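Local coordinates for MutT/NUDIX family protein (Bacillus thuringiensis str. Al Hakam, PDB 3ID9) that probably hydrolyses nucleoside diphosphate-linked substrates as a member of the MutT/NUDIX hydrolase family, its exact substrate being unassigned, at residues V39-K42 / W48-P51; R54-E59 / M65-R70; E59-A64 / L96-L101; V127-L132 / T140-I145. All coordinates share one frame; numbering follows the deposited sequence.

Contact 1: residues V39-K42 / W48-P51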
loop_
_atom_site.group_PDB
_atom_site.type_symbol
_atom_site.label_atom_id
_atom_site.label_comp_id
_atom_site.label_asym_id
_atom_site.label_seq_id
_atom_site.Cartn_x
_atom_site.Cartn_y
_atom_site.Cartn_z
ATOM N N VAL B 39 0.348 6.062 21.816
ATOM C CA VAL B 39 1.279 5.374 22.672
ATOM C C VAL B 39 2.340 6.380 23.101
ATOM O O VAL B 39 2.573 7.380 22.416
ATOM C CB VAL B 39 1.898 4.192 21.873
ATOM C CG1 VAL B 39 3.300 3.896 22.330
ATOM C CG2 VAL B 39 1.024 2.963 22.035
ATOM N N LYS B 40 2.973 6.137 24.241
ATOM C CA LYS B 40 4.002 7.054 24.705
ATOM C C LYS B 40 5.358 6.474 24.325
ATOM O O LYS B 40 5.652 5.317 24.633
ATOM C CB LYS B 40 3.910 7.237 26.218
ATOM C CG LYS B 40 4.752 8.367 26.762
ATOM C CD LYS B 40 4.046 9.708 26.630
ATOM C CE LYS B 40 3.715 10.302 28.008
ATOM N NZ LYS B 40 4.928 10.528 28.855
ATOM N N GLN B 41 6.169 7.283 23.641
ATOM C CA GLN B 41 7.503 6.877 23.195
ATOM C C GLN B 41 8.490 6.738 24.347
ATOM O O GLN B 41 8.583 7.616 25.210
ATOM C CB GLN B 41 8.066 7.891 22.192
ATOM C CG GLN B 41 7.299 7.994 20.882
ATOM C CD GLN B 41 7.900 9.032 19.940
ATOM O OE1 GLN B 41 7.948 10.225 20.260
ATOM N NE2 GLN B 41 8.366 8.582 18.776
ATOM N N LYS B 42 9.232 5.634 24.352
ATOM C CA LYS B 42 10.222 5.387 25.395
ATOM C C LYS B 42 11.549 6.013 24.982
ATOM O O LYS B 42 12.610 5.635 25.479
ATOM C CB LYS B 42 10.395 3.882 25.610
ATOM C CG LYS B 42 9.097 3.155 25.929
ATOM C CD LYS B 42 9.310 1.658 26.124
ATOM C CE LYS B 42 10.157 1.366 27.356
ATOM N NZ LYS B 42 10.328 -0.099 27.578
ATOM N N TRP B 48 3.205 11.600 23.133
ATOM C CA TRP B 48 2.235 10.665 22.594
ATOM C C TRP B 48 2.265 10.633 21.079
ATOM O O TRP B 48 2.192 11.664 20.424
ATOM C CB TRP B 48 0.835 11.035 23.089
ATOM C CG TRP B 48 0.716 10.919 24.573
ATOM C CD1 TRP B 48 0.930 11.904 25.498
ATOM C CD2 TRP B 48 0.441 9.724 25.318
ATOM N NE1 TRP B 48 0.811 11.395 26.768
ATOM C CE2 TRP B 48 0.508 10.058 26.688
ATOM C CE3 TRP B 48 0.144 8.402 24.959
ATOM C CZ2 TRP B 48 0.294 9.123 27.700
ATOM C CZ3 TRP B 48 -0.072 7.469 25.966
ATOM C CH2 TRP B 48 0.004 7.835 27.320
ATOM N N SER B 49 2.360 9.437 20.522
ATOM C CA SER B 49 2.415 9.277 19.078
ATOM C C SER B 49 1.748 7.977 18.651
ATOM O O SER B 49 1.315 7.185 19.488
ATOM C CB SER B 49 3.870 9.286 18.620
ATOM O OG SER B 49 4.623 8.357 19.377
ATOM N N LEU B 50 1.666 7.758 17.343
ATOM C CA LEU B 50 1.046 6.549 16.831
ATOM C C LEU B 50 1.938 5.326 17.024
ATOM O O LEU B 50 3.162 5.416 16.998
ATOM C CB LEU B 50 0.716 6.726 15.356
ATOM C CG LEU B 50 -0.342 7.781 15.052
ATOM C CD1 LEU B 50 -0.308 8.135 13.565
ATOM C CD2 LEU B 50 -1.715 7.248 15.460
ATOM N N PRO B 51 1.326 4.164 17.253
ATOM C CA PRO B 51 2.116 2.946 17.440
ATOM C C PRO B 51 2.643 2.464 16.092
ATOM O O PRO B 51 1.954 2.565 15.082
ATOM C CB PRO B 51 1.109 1.980 18.055
ATOM C CG PRO B 51 -0.193 2.416 17.411
ATOM C CD PRO B 51 -0.104 3.918 17.506
#
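The closing end of the beta hairpin made by strands 35-40 and 48-54 is where Val39 and Lys40 meet Trp48 and Ser49. Val39 and Ser49 form the antiparallel hydrogen-bonded pair: Val39 N gives a nearly straight bond to Ser49 O at 2.8 Å, and Ser49 N returns one to Val39 O, also 2.8 Å long. The same carbonyl is approached by Trp48 CA, whose distance to Val39 O is 3.3 Å, a CA-H...O contact that adds to the pairing. One step on, Lys40 and Trp48 are the non-hydrogen-bonded pair, with their side chains together on one face of the sheet. This hairpin belongs to the mixed sheet of the Nudix fold, and the strand 48-54 leads from it into the Nudix box. Lys40 lays its aliphatic chain on the indole: CD sits over the face of the Trp48 five-membered ring, 3.6 Å from its centroid, a CH-pi contact. The lysine chain reaches there because CG stands anti to the backbone N (chi1 -169°) and the chain then bends at chi2 and beyond. On the other face of the sheet, Val39 CG2 packs on Pro51 CB at 4.1 Å, and Glu72 of the helix 61-72 touches both residues.

Contact 2: residues R54-E59 / M65-R70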
loop_
_atom_site.group_PDB
_atom_site.type_symbol
_atom_site.label_atom_id
_atom_site.label_comp_id
_atom_site.label_asym_id
_atom_site.label_seq_id
_atom_site.Cartn_x
_atom_site.Cartn_y
_atom_site.Cartn_z
ATOM N N ARG B 54 9.788 -0.630 12.837
ATOM C CA ARG B 54 10.477 -1.239 11.713
ATOM C C ARG B 54 9.988 -2.659 11.431
ATOM O O ARG B 54 9.749 -3.448 12.345
ATOM C CB ARG B 54 11.979 -1.285 12.000
ATOM C CG ARG B 54 12.853 -0.644 10.942
ATOM C CD ARG B 54 14.026 -1.552 10.595
ATOM N NE ARG B 54 14.520 -2.264 11.769
ATOM C CZ ARG B 54 15.125 -3.449 11.721
ATOM N NH1 ARG B 54 15.315 -4.052 10.552
ATOM N NH2 ARG B 54 15.521 -4.045 12.843
ATOM N N VAL B 55 9.828 -2.977 10.155
ATOM C CA VAL B 55 9.428 -4.319 9.765
ATOM C C VAL B 55 10.739 -5.113 9.784
ATOM O O VAL B 55 11.665 -4.801 9.043
ATOM C CB VAL B 55 8.811 -4.316 8.355
ATOM C CG1 VAL B 55 8.533 -5.742 7.889
ATOM C CG2 VAL B 55 7.526 -3.502 8.373
ATOM N N GLU B 56 10.826 -6.110 10.656
ATOM C CA GLU B 56 12.042 -6.910 10.775
ATOM C C GLU B 56 12.187 -7.970 9.683
ATOM O O GLU B 56 11.202 -8.539 9.203
ATOM C CB GLU B 56 12.104 -7.558 12.162
ATOM C CG GLU B 56 11.928 -6.548 13.284
ATOM C CD GLU B 56 12.083 -7.147 14.671
ATOM O OE1 GLU B 56 11.521 -8.236 14.927
ATOM O OE2 GLU B 56 12.761 -6.513 15.512
ATOM N N ASN B 57 13.431 -8.229 9.302
ATOM C CA ASN B 57 13.734 -9.192 8.250
ATOM C C ASN B 57 12.937 -10.493 8.331
ATOM O O ASN B 57 12.915 -11.170 9.363
ATOM C CB ASN B 57 15.235 -9.493 8.243
ATOM C CG ASN B 57 15.654 -10.324 7.049
ATOM O OD1 ASN B 57 15.399 -11.531 6.996
ATOM N ND2 ASN B 57 16.293 -9.678 6.072
ATOM N N GLY B 58 12.271 -10.827 7.230
ATOM C CA GLY B 58 11.480 -12.042 7.180
ATOM C C GLY B 58 10.034 -11.889 7.612
ATOM O O GLY B 58 9.246 -12.833 7.504
ATOM N N GLU B 59 9.668 -10.710 8.107
ATOM C CA GLU B 59 8.293 -10.494 8.542
ATOM C C GLU B 59 7.464 -9.899 7.423
ATOM O O GLU B 59 7.985 -9.196 6.565
ATOM C CB GLU B 59 8.224 -9.517 9.718
ATOM C CG GLU B 59 8.885 -9.939 11.007
ATOM C CD GLU B 59 8.655 -8.909 12.103
ATOM O OE1 GLU B 59 8.961 -7.720 11.867
ATOM O OE2 GLU B 59 8.166 -9.278 13.194
HETATM N N MSE B 65 3.141 -5.358 12.103
HETATM C CA MSE B 65 2.106 -4.514 12.673
HETATM C C MSE B 65 1.553 -5.155 13.950
HETATM O O MSE B 65 1.421 -4.485 14.977
HETATM C CB MSE B 65 0.966 -4.302 11.674
HETATM C CG MSE B 65 -0.083 -3.299 12.141
HETATM SE SE MSE B 65 0.573 -1.443 12.166
HETATM C CE MSE B 65 1.300 -1.361 13.965
ATOM N N ILE B 66 1.231 -6.449 13.877
ATOM C CA ILE B 66 0.694 -7.181 15.019
ATOM C C ILE B 66 1.709 -7.233 16.157
ATOM O O ILE B 66 1.341 -7.105 17.323
ATOM C CB ILE B 66 0.287 -8.642 14.628
ATOM C CG1 ILE B 66 -1.152 -8.675 14.121
ATOM C CG2 ILE B 66 0.375 -9.567 15.835
ATOM C CD1 ILE B 66 -1.417 -7.790 12.920
ATOM N N ARG B 67 2.980 -7.425 15.820
ATOM C CA ARG B 67 4.027 -7.490 16.837
ATOM C C ARG B 67 4.232 -6.149 17.538
ATOM O O ARG B 67 4.294 -6.091 18.766
ATOM C CB ARG B 67 5.358 -7.948 16.224
ATOM C CG ARG B 67 6.536 -7.867 17.190
ATOM C CD ARG B 67 7.827 -8.389 16.582
ATOM N NE ARG B 67 8.176 -7.698 15.341
ATOM C CZ ARG B 67 8.400 -6.390 15.245
ATOM N NH1 ARG B 67 8.318 -5.614 16.324
ATOM N NH2 ARG B 67 8.686 -5.852 14.066
ATOM N N GLU B 68 4.355 -5.075 16.763
ATOM C CA GLU B 68 4.547 -3.757 17.344
ATOM C C GLU B 68 3.343 -3.426 18.211
ATOM O O GLU B 68 3.477 -2.893 19.315
ATOM C CB GLU B 68 4.694 -2.700 16.250
ATOM C CG GLU B 68 6.017 -2.722 15.494
ATOM C CD GLU B 68 7.187 -2.229 16.324
ATOM O OE1 GLU B 68 6.987 -1.314 17.155
ATOM O OE2 GLU B 68 8.312 -2.743 16.133
HETATM N N MSE B 69 2.162 -3.766 17.718
HETATM C CA MSE B 69 0.948 -3.474 18.448
HETATM C C MSE B 69 0.906 -4.113 19.837
HETATM O O MSE B 69 0.480 -3.463 20.802
HETATM C CB MSE B 69 -0.263 -3.896 17.627
HETATM C CG MSE B 69 -1.418 -2.924 17.719
HETATM SE SE MSE B 69 -0.959 -1.032 17.441
HETATM C CE MSE B 69 -2.488 -0.319 18.378
ATOM N N ARG B 70 1.343 -5.365 19.973
ATOM C CA ARG B 70 1.295 -5.947 21.301
ATOM C C ARG B 70 2.502 -5.665 22.189
ATOM O O ARG B 70 2.455 -5.925 23.387
ATOM C CB ARG B 70 0.962 -7.447 21.260
ATOM C CG ARG B 70 1.757 -8.345 20.347
ATOM C CD ARG B 70 0.910 -9.602 20.084
ATOM N NE ARG B 70 1.577 -10.586 19.234
ATOM C CZ ARG B 70 0.967 -11.624 18.665
ATOM N NH1 ARG B 70 -0.334 -11.826 18.843
ATOM N NH2 ARG B 70 1.659 -12.459 17.909
#
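Arg67 reaches from the helix 61-72 to Glu59 and fastens the loop 54-59 with a side-on, two-nitrogen grip. Its NE meets Glu59 OE2 at 2.7 Å and its NH2 meets Glu59 OE1 at 2.9 Å, each N-H pointing almost straight at a syn lone pair. The carboxylate and guanidinium planes are only 11° apart, so the pair is close to coplanar. Arg67 NH2 also donates to Arg54 O, 3.1 Å away and in the guanidinium plane, though this bond is more bent. Along another part of the edge, Arg67 NH1 is bound to Glu68 OE2 at 2.9 Å. Together these partners fix the rotation of the guanidinium. Glu59 OE1 takes a second donor, Glu56 N, at 2.7 Å, which ties the carboxylate into the type II turn from Glu56 to Glu59.

The looser side is Glu56. Its OE1 lies over one face of the guanidinium, 3.4 Å from Arg67 NE, where charge alone attracts and no N-H points at it. This is a surface contact, with Arg54 exposed. Such a network of glutamates around an arginine is characteristic of the Nudix box, the loop-helix-loop motif in which Nudix hydrolases generally bind their catalytic metal ions.

Contact 3: residues E59-A64 / L96-L101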
loop_
_atom_site.group_PDB
_atom_site.type_symbol
_atom_site.label_atom_id
_atom_site.label_comp_id
_atom_site.label_asym_id
_atom_site.label_seq_id
_atom_site.Cartn_x
_atom_site.Cartn_y
_atom_site.Cartn_z
ATOM N N GLU B 59 9.668 -10.710 8.107
ATOM C CA GLU B 59 8.293 -10.494 8.542
ATOM C C GLU B 59 7.464 -9.899 7.423
ATOM O O GLU B 59 7.985 -9.196 6.565
ATOM C CB GLU B 59 8.224 -9.517 9.718
ATOM C CG GLU B 59 8.885 -9.939 11.007
ATOM C CD GLU B 59 8.655 -8.909 12.103
ATOM O OE1 GLU B 59 8.961 -7.720 11.867
ATOM O OE2 GLU B 59 8.166 -9.278 13.194
ATOM N N THR B 60 6.173 -10.196 7.430
ATOM C CA THR B 60 5.273 -9.608 6.459
ATOM C C THR B 60 4.870 -8.297 7.132
ATOM O O THR B 60 5.002 -8.165 8.355
ATOM C CB THR B 60 4.008 -10.448 6.257
ATOM O OG1 THR B 60 3.350 -10.630 7.516
ATOM C CG2 THR B 60 4.355 -11.795 5.658
ATOM N N LEU B 61 4.392 -7.328 6.359
ATOM C CA LEU B 61 3.981 -6.063 6.954
ATOM C C LEU B 61 3.020 -6.360 8.103
ATOM O O LEU B 61 3.078 -5.726 9.153
ATOM C CB LEU B 61 3.273 -5.176 5.929
ATOM C CG LEU B 61 4.065 -4.780 4.689
ATOM C CD1 LEU B 61 3.219 -3.846 3.848
ATOM C CD2 LEU B 61 5.367 -4.119 5.084
ATOM N N GLU B 62 2.152 -7.342 7.891
ATOM C CA GLU B 62 1.164 -7.733 8.884
ATOM C C GLU B 62 1.790 -8.252 10.184
ATOM O O GLU B 62 1.425 -7.818 11.278
ATOM C CB GLU B 62 0.244 -8.802 8.298
ATOM C CG GLU B 62 -0.920 -9.155 9.189
ATOM C CD GLU B 62 -1.789 -10.247 8.607
ATOM O OE1 GLU B 62 -2.815 -10.585 9.238
ATOM O OE2 GLU B 62 -1.449 -10.771 7.524
ATOM N N GLU B 63 2.727 -9.184 10.064
ATOM C CA GLU B 63 3.369 -9.737 11.245
ATOM C C GLU B 63 4.023 -8.636 12.086
ATOM O O GLU B 63 3.979 -8.676 13.315
ATOM C CB GLU B 63 4.408 -10.785 10.835
ATOM C CG GLU B 63 3.821 -11.916 10.006
ATOM C CD GLU B 63 4.865 -12.916 9.539
ATOM O OE1 GLU B 63 5.900 -12.493 8.971
ATOM O OE2 GLU B 63 4.641 -14.130 9.734
ATOM N N ALA B 64 4.617 -7.655 11.415
ATOM C CA ALA B 64 5.270 -6.548 12.096
ATOM C C ALA B 64 4.246 -5.642 12.784
ATOM O O ALA B 64 4.457 -5.207 13.914
ATOM C CB ALA B 64 6.105 -5.745 11.108
ATOM N N LEU B 96 10.069 3.033 2.900
ATOM C CA LEU B 96 8.689 2.776 2.549
ATOM C C LEU B 96 7.931 2.789 3.884
ATOM O O LEU B 96 8.262 2.042 4.806
ATOM C CB LEU B 96 8.569 1.422 1.854
ATOM C CG LEU B 96 7.192 1.100 1.276
ATOM C CD1 LEU B 96 6.798 2.162 0.262
ATOM C CD2 LEU B 96 7.222 -0.268 0.631
ATOM N N HIS B 97 6.938 3.662 3.996
ATOM C CA HIS B 97 6.159 3.777 5.226
ATOM C C HIS B 97 4.682 3.439 4.999
ATOM O O HIS B 97 3.974 4.166 4.304
ATOM C CB HIS B 97 6.282 5.202 5.782
ATOM C CG HIS B 97 5.655 5.384 7.131
ATOM N ND1 HIS B 97 5.437 6.626 7.693
ATOM C CD2 HIS B 97 5.208 4.478 8.037
ATOM C CE1 HIS B 97 4.883 6.478 8.883
ATOM N NE2 HIS B 97 4.735 5.183 9.116
ATOM N N ILE B 98 4.222 2.340 5.590
ATOM C CA ILE B 98 2.827 1.924 5.449
ATOM C C ILE B 98 1.993 2.175 6.717
ATOM O O ILE B 98 2.411 1.834 7.822
ATOM C CB ILE B 98 2.707 0.407 5.103
ATOM C CG1 ILE B 98 3.315 0.105 3.731
ATOM C CG2 ILE B 98 1.246 -0.004 5.088
ATOM C CD1 ILE B 98 4.801 -0.109 3.746
ATOM N N THR B 99 0.810 2.760 6.538
ATOM C CA THR B 99 -0.103 3.036 7.643
ATOM C C THR B 99 -1.343 2.156 7.524
ATOM O O THR B 99 -2.037 2.182 6.504
ATOM C CB THR B 99 -0.554 4.517 7.663
ATOM O OG1 THR B 99 0.527 5.343 8.107
ATOM C CG2 THR B 99 -1.734 4.707 8.608
ATOM N N PHE B 100 -1.625 1.387 8.575
ATOM C CA PHE B 100 -2.776 0.482 8.591
ATOM C C PHE B 100 -3.930 0.923 9.488
ATOM O O PHE B 100 -3.707 1.390 10.601
ATOM C CB PHE B 100 -2.367 -0.910 9.088
ATOM C CG PHE B 100 -1.541 -1.698 8.126
ATOM C CD1 PHE B 100 -0.242 -2.069 8.453
ATOM C CD2 PHE B 100 -2.075 -2.112 6.906
ATOM C CE1 PHE B 100 0.513 -2.845 7.584
ATOM C CE2 PHE B 100 -1.331 -2.888 6.027
ATOM C CZ PHE B 100 -0.034 -3.257 6.362
ATOM N N LEU B 101 -5.158 0.767 9.003
ATOM C CA LEU B 101 -6.328 1.045 9.823
ATOM C C LEU B 101 -6.499 -0.289 10.534
ATOM O O LEU B 101 -6.698 -1.317 9.886
ATOM C CB LEU B 101 -7.568 1.332 8.977
ATOM C CG LEU B 101 -7.671 2.764 8.458
ATOM C CD1 LEU B 101 -8.937 2.923 7.622
ATOM C CD2 LEU B 101 -7.681 3.719 9.639
#
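Leu61, in the first turn of the helix 61-72, drops its side chain onto Phe100 and Ile98 of the strand 95-104, and these three buried residues make essentially the whole contact. Leu61 divides its side chain between the two partners. Its CB comes up to the edge of the Phe100 ring, near the ring plane, with CZ the closest ring atom at 3.8 Å. Farther out, Leu61 CD1 rests against Ile98 CG1 at 4.0 Å and is almost as near to Ile98 CD1, the two side chains crossing at about a right angle. Ile98 has CG1 beside its backbone N (chi1 -65°), which sends CG1 and CD1 up to the leucine methyl while CG2 lies over a face of the Phe100 ring, 3.7 Å above its plane. The aromatic ring is thus met by isoleucine on a face and by leucine at an edge.

In the Nudix fold the helix of the Nudix box packs on the central mixed sheet, and here Leu61 plugs the start of that helix into it. Thr60 and Glu63 form a capping box at the helix N-terminus, although the exact placement of their side chains is less sure. Val24 of the strand 23-32 touches both Leu61 and Ile98, and Leu82 of the strand 77-88 touches Ile98 and Phe100. Tyr155 of the second subunit meets the Phe100 ring edge-to-face and packs on Leu61, bringing the dimer interface up to this cluster.

Contact 4: residues V127-L132 / T140-I145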
loop_
_atom_site.group_PDB
_atom_site.type_symbol
_atom_site.label_atom_id
_atom_site.label_comp_id
_atom_site.label_asym_id
_atom_site.label_seq_id
_atom_site.Cartn_x
_atom_site.Cartn_y
_atom_site.Cartn_z
ATOM N N VAL B 127 -7.167 9.267 22.210
ATOM C CA VAL B 127 -7.410 10.683 21.999
ATOM C C VAL B 127 -8.426 10.975 20.899
ATOM O O VAL B 127 -8.337 10.446 19.799
ATOM C CB VAL B 127 -6.091 11.427 21.679
ATOM C CG1 VAL B 127 -6.378 12.881 21.342
ATOM C CG2 VAL B 127 -5.149 11.357 22.877
ATOM N N PRO B 128 -9.417 11.828 21.196
ATOM C CA PRO B 128 -10.434 12.169 20.194
ATOM C C PRO B 128 -9.729 12.700 18.960
ATOM O O PRO B 128 -8.785 13.481 19.074
ATOM C CB PRO B 128 -11.259 13.251 20.889
ATOM C CG PRO B 128 -11.129 12.894 22.339
ATOM C CD PRO B 128 -9.656 12.552 22.455
ATOM N N ILE B 129 -10.190 12.282 17.785
ATOM C CA ILE B 129 -9.579 12.709 16.535
ATOM C C ILE B 129 -9.576 14.219 16.328
ATOM O O ILE B 129 -8.624 14.759 15.776
ATOM C CB ILE B 129 -10.251 12.011 15.339
ATOM C CG1 ILE B 129 -9.993 10.505 15.437
ATOM C CG2 ILE B 129 -9.690 12.546 14.021
ATOM C CD1 ILE B 129 -10.831 9.682 14.502
ATOM N N ASN B 130 -10.621 14.906 16.777
ATOM C CA ASN B 130 -10.674 16.355 16.622
ATOM C C ASN B 130 -9.772 17.082 17.623
ATOM O O ASN B 130 -9.883 18.298 17.788
ATOM C CB ASN B 130 -12.114 16.863 16.765
ATOM C CG ASN B 130 -12.743 16.491 18.106
ATOM O OD1 ASN B 130 -12.216 16.818 19.174
ATOM N ND2 ASN B 130 -13.883 15.808 18.050
ATOM N N GLU B 131 -8.887 16.343 18.290
ATOM C CA GLU B 131 -7.965 16.940 19.259
ATOM C C GLU B 131 -6.516 16.592 18.972
ATOM O O GLU B 131 -5.629 16.976 19.733
ATOM C CB GLU B 131 -8.289 16.488 20.682
ATOM C CG GLU B 131 -9.584 17.029 21.245
ATOM C CD GLU B 131 -9.756 16.660 22.704
ATOM O OE1 GLU B 131 -8.912 17.088 23.517
ATOM O OE2 GLU B 131 -10.723 15.939 23.037
ATOM N N LEU B 132 -6.276 15.863 17.883
ATOM C CA LEU B 132 -4.921 15.472 17.513
ATOM C C LEU B 132 -3.988 16.654 17.256
ATOM O O LEU B 132 -2.772 16.522 17.389
ATOM C CB LEU B 132 -4.927 14.575 16.278
ATOM C CG LEU B 132 -5.036 13.043 16.363
ATOM C CD1 LEU B 132 -4.762 12.544 17.787
ATOM C CD2 LEU B 132 -6.409 12.613 15.882
ATOM N N THR B 140 -3.877 18.155 7.701
ATOM C CA THR B 140 -3.915 17.264 6.545
ATOM C C THR B 140 -4.038 15.816 7.002
ATOM O O THR B 140 -4.845 15.051 6.472
ATOM C CB THR B 140 -2.627 17.401 5.689
ATOM O OG1 THR B 140 -2.704 18.595 4.903
ATOM C CG2 THR B 140 -2.451 16.196 4.776
ATOM N N PHE B 141 -3.229 15.451 7.993
ATOM C CA PHE B 141 -3.230 14.097 8.519
ATOM C C PHE B 141 -4.529 13.795 9.253
ATOM O O PHE B 141 -5.086 12.703 9.130
ATOM C CB PHE B 141 -2.043 13.901 9.461
ATOM C CG PHE B 141 -1.845 12.479 9.894
ATOM C CD1 PHE B 141 -1.758 11.459 8.955
ATOM C CD2 PHE B 141 -1.728 12.156 11.236
ATOM C CE1 PHE B 141 -1.554 10.134 9.346
ATOM C CE2 PHE B 141 -1.523 10.830 11.638
ATOM C CZ PHE B 141 -1.436 9.821 10.685
ATOM N N ILE B 142 -5.010 14.767 10.019
ATOM C CA ILE B 142 -6.246 14.580 10.752
ATOM C C ILE B 142 -7.379 14.310 9.770
ATOM O O ILE B 142 -8.248 13.482 10.036
ATOM C CB ILE B 142 -6.562 15.814 11.629
ATOM C CG1 ILE B 142 -5.540 15.898 12.766
ATOM C CG2 ILE B 142 -7.971 15.729 12.173
ATOM C CD1 ILE B 142 -5.593 17.188 13.559
ATOM N N ASN B 143 -7.364 14.992 8.626
ATOM C CA ASN B 143 -8.399 14.775 7.619
ATOM C C ASN B 143 -8.319 13.357 7.049
ATOM O O ASN B 143 -9.346 12.718 6.802
ATOM C CB ASN B 143 -8.276 15.792 6.484
ATOM C CG ASN B 143 -8.607 17.195 6.930
ATOM O OD1 ASN B 143 -9.390 17.390 7.861
ATOM N ND2 ASN B 143 -8.026 18.187 6.260
ATOM N N LEU B 144 -7.095 12.874 6.845
ATOM C CA LEU B 144 -6.881 11.535 6.315
ATOM C C LEU B 144 -7.499 10.502 7.251
ATOM O O LEU B 144 -8.339 9.698 6.849
ATOM C CB LEU B 144 -5.384 11.263 6.171
ATOM C CG LEU B 144 -5.007 9.889 5.623
ATOM C CD1 LEU B 144 -5.288 9.848 4.130
ATOM C CD2 LEU B 144 -3.542 9.619 5.892
ATOM N N ILE B 145 -7.064 10.532 8.507
ATOM C CA ILE B 145 -7.557 9.624 9.536
ATOM C C ILE B 145 -9.056 9.814 9.723
ATOM O O ILE B 145 -9.797 8.861 9.933
ATOM C CB ILE B 145 -6.836 9.901 10.868
ATOM C CG1 ILE B 145 -5.442 9.281 10.821
ATOM C CG2 ILE B 145 -7.652 9.381 12.043
ATOM C CD1 ILE B 145 -4.563 9.676 11.991
#
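Ile142 of the helix 139-147 faces Ile129 and Leu132 across a seam of apolar side chains, and each of its two branches has its own partner. CG1 stands anti to the carbonyl carbon of Ile142 (chi1 -69°), which carries it and CD1 toward Leu132. There both CG1 and CD1 of Ile142 lie 3.8 Å from Leu132 CB, so the branch end is pressed to the base of the leucine rather than to its methyls. The other branch, CG2, turns to Ile129: it stands 3.8 Å from Ile129 O and 4.1 Å from Ile129 CG2, the two isoleucines lying alongside with their chains running in opposite senses. Ile129 therefore offers its carbonyl and its CG2 methyl to one residue and keeps its longer arm for the next turn of the helix. That arm is extended (chi2 168°), and its CD1 reaches Ile145 CG2 at 4.0 Å, where the side chains run slantwise to one another. Ile142 and Ile145, three residues apart, present neighbouring positions of one helical face to the short 3-10 segment 129-132.

The partners themselves come from a turn that follows directly on the strand 124-128. Beneath the seam lies the sheet: Val36 of the strand 35-40 touches Ile129, Leu132 and Ile145, while Ile29 and Ile31 of the strand 23-32 also receive Ile145. Phe137, in the loop that joins the turn to the helix, touches Leu132 and Ile142, so this face of the helix 139-147 meets its own connecting loop and the strands 23-32 and 35-40, while Leu144 touches the strand 77-88.

How the contacts relate
Contacts 2 and 3 both use the helix 61-72 and share Glu59; their centres are 7 Å apart, and Val55 CG2 meets Ala64 CB at 3.8 Å. Thus the charged network of the Nudix box, the probable metal-binding region, is joined to the apolar seat of its helix. Contact 1 lies about 16 Å from contact 2 between centres, yet Pro51 CG touches Met69 SE at 3.5 Å, bringing the hairpin against the same helix. From the same strand, Leu50 CD1 packs on Phe141 CZ of contact 4, also 3.5 Å away. Contacts 2 and 4 lie on opposite sides of the chain's centre, their centres about 25 Å apart.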